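PDB 2D59: hypothetical protein PH1109 from Pyrococcus horikoshii, which is of unknown function but belongs to the CoA-binding domain family, with a Rossmann-like fold of helices around a parallel beta sheet. Local coordinates for residues Pro6-Thr11 with Ile126-Arg131. Sequence-based numbering, arbitrary orientation.
Sequences PIDGLT and IIVANR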
loop_
_atom_site.group_PDB
_atom_site.type_symbol
_atom_site.label_atom_id
_atom_site.label_comp_id
_atom_site.label_asym_id
_atom_site.label_seq_id
_atom_site.Cartn_x
_atom_site.Cartn_y
_atom_site.Cartn_z
ATOM N N PRO A 6 13.141 -8.416 -3.310
ATOM C CA PRO A 6 12.260 -8.220 -2.157
ATOM C C PRO A 6 13.067 -8.108 -0.865
ATOM O O PRO A 6 14.085 -8.783 -0.693
ATOM C CB PRO A 6 11.385 -9.471 -2.174
ATOM C CG PRO A 6 11.312 -9.807 -3.628
ATOM C CD PRO A 6 12.737 -9.605 -4.081
ATOM N N ILE A 7 12.605 -7.253 0.037
ATOM C CA ILE A 7 13.265 -7.053 1.320
ATOM C C ILE A 7 12.657 -7.988 2.361
ATOM O O ILE A 7 13.334 -8.418 3.294
ATOM C CB ILE A 7 13.125 -5.580 1.767
ATOM C CG1 ILE A 7 14.145 -4.730 1.009
ATOM C CG2 ILE A 7 13.307 -5.446 3.268
ATOM C CD1 ILE A 7 13.998 -3.244 1.246
ATOM N N ASP A 8 11.377 -8.308 2.193
ATOM C CA ASP A 8 10.705 -9.214 3.118
ATOM C C ASP A 8 11.100 -10.649 2.776
ATOM O O ASP A 8 11.684 -10.901 1.720
ATOM C CB ASP A 8 9.184 -9.057 3.017
ATOM C CG ASP A 8 8.651 -9.438 1.655
ATOM O OD1 ASP A 8 8.375 -8.532 0.838
ATOM O OD2 ASP A 8 8.518 -10.652 1.394
ATOM N N GLY A 9 10.782 -11.585 3.665
ATOM C CA GLY A 9 11.126 -12.976 3.421
ATOM C C GLY A 9 9.941 -13.853 3.059
ATOM O O GLY A 9 10.038 -15.080 3.084
ATOM N N LEU A 10 8.820 -13.228 2.713
ATOM C CA LEU A 10 7.617 -13.966 2.349
ATOM C C LEU A 10 7.781 -14.701 1.015
ATOM O O LEU A 10 8.596 -14.319 0.173
ATOM C CB LEU A 10 6.428 -13.001 2.275
ATOM C CG LEU A 10 6.206 -12.113 3.505
ATOM C CD1 LEU A 10 5.060 -11.150 3.237
ATOM C CD2 LEU A 10 5.902 -12.974 4.731
ATOM N N THR A 11 6.996 -15.758 0.828
ATOM C CA THR A 11 7.041 -16.562 -0.390
ATOM C C THR A 11 6.018 -16.057 -1.400
ATOM O O THR A 11 5.161 -15.238 -1.065
ATOM C CB THR A 11 6.709 -18.033 -0.094
ATOM O OG1 THR A 11 5.339 -18.135 0.319
ATOM C CG2 THR A 11 7.605 -18.571 1.011
ATOM N N ILE A 126 1.868 -7.352 9.166
ATOM C CA ILE A 126 2.618 -8.158 8.216
ATOM C C ILE A 126 3.362 -7.163 7.335
ATOM O O ILE A 126 2.808 -6.131 6.969
ATOM C CB ILE A 126 1.681 -8.989 7.339
ATOM C CG1 ILE A 126 0.862 -9.938 8.215
ATOM C CG2 ILE A 126 2.484 -9.771 6.317
ATOM C CD1 ILE A 126 -0.203 -10.694 7.453
ATOM N N ILE A 127 4.609 -7.472 6.994
ATOM C CA ILE A 127 5.410 -6.566 6.182
ATOM C C ILE A 127 5.778 -7.098 4.801
ATOM O O ILE A 127 6.353 -8.181 4.663
ATOM C CB ILE A 127 6.711 -6.192 6.925
ATOM C CG1 ILE A 127 6.359 -5.584 8.285
ATOM C CG2 ILE A 127 7.535 -5.196 6.103
ATOM C CD1 ILE A 127 7.545 -5.386 9.189
ATOM N N VAL A 128 5.417 -6.335 3.775
ATOM C CA VAL A 128 5.773 -6.673 2.406
ATOM C C VAL A 128 6.691 -5.511 2.063
ATOM O O VAL A 128 6.350 -4.354 2.320
ATOM C CB VAL A 128 4.548 -6.685 1.463
ATOM C CG1 VAL A 128 4.999 -6.960 0.032
ATOM C CG2 VAL A 128 3.558 -7.754 1.916
ATOM N N ALA A 129 7.866 -5.801 1.521
ATOM C CA ALA A 129 8.796 -4.721 1.227
ATOM C C ALA A 129 9.597 -4.867 -0.052
ATOM O O ALA A 129 10.095 -5.949 -0.392
ATOM C CB ALA A 129 9.737 -4.525 2.411
ATOM N N ASN A 130 9.724 -3.741 -0.743
ATOM C CA ASN A 130 10.440 -3.646 -2.002
ATOM C C ASN A 130 9.827 -4.535 -3.077
ATOM O O ASN A 130 10.513 -5.317 -3.737
ATOM C CB ASN A 130 11.920 -3.973 -1.810
ATOM C CG ASN A 130 12.800 -3.215 -2.779
ATOM O OD1 ASN A 130 12.636 -2.006 -2.952
ATOM N ND2 ASN A 130 13.739 -3.912 -3.410
ATOM N N ARG A 131 8.512 -4.408 -3.216
ATOM C CA ARG A 131 7.727 -5.120 -4.215
ATOM C C ARG A 131 6.664 -4.111 -4.636
ATOM O O ARG A 131 6.431 -3.125 -3.937
ATOM C CB ARG A 131 7.010 -6.343 -3.623
ATOM C CG ARG A 131 7.886 -7.393 -2.966
ATOM C CD ARG A 131 7.017 -8.603 -2.643
ATOM N NE ARG A 131 7.655 -9.556 -1.738
ATOM C CZ ARG A 131 8.016 -10.788 -2.081
ATOM N NH1 ARG A 131 7.813 -11.225 -3.316
ATOM N NH2 ARG A 131 8.569 -11.590 -1.181
HETATM O O HOH W 1 8.619 -14.036 -3.134
#
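The D8 and R131 side chains are brought together by the chi1 of D8 and the extended chain of R131. D8 CG sits between the backbone N and the carbonyl carbon (chi1 63°), which turns the carboxylate toward strand 126-129. R131 has CG beside its backbone N and runs extended to NE, which carries the guanidinium off the strand end to the loop 6-11. The two flat groups lie nearly coplanar, 22° apart. R131 grips side-on: NE gives a nearly straight bond to D8 OD1 at 2.9 Å, on the syn lone pair, and NH2 forms the salt bridge to D8 OD2 at 2.7 Å. Each carboxylate oxygen takes a second donor. A129 N reaches OD1 of D8 from the anti side at 2.9 Å. L10 N bonds to D8 OD2 and closes an Asx turn. Four N-H groups thus fix the rotation of the carboxylate. P6 CB lies over one face of the R131 guanidinium, 3.6 Å from R131 CZ. NH1 of R131 donates to a water and also pairs with E136. The backbones join where I7 N donates to A129 O at 2.9 Å. Beside this bond, I7 CB packs on A129 CB at 3.6 Å. One residue back, L10 CD1 lies against V128 CG2 at 3.9 Å, and L10 also touches I15 of helix 12-21. The loop before that helix is thereby tied to 126-129, an outermost strand of the five-stranded parallel sheet, whose order 2-1-3-4-5 is consistent with the Rossmann-like CoA-binding family.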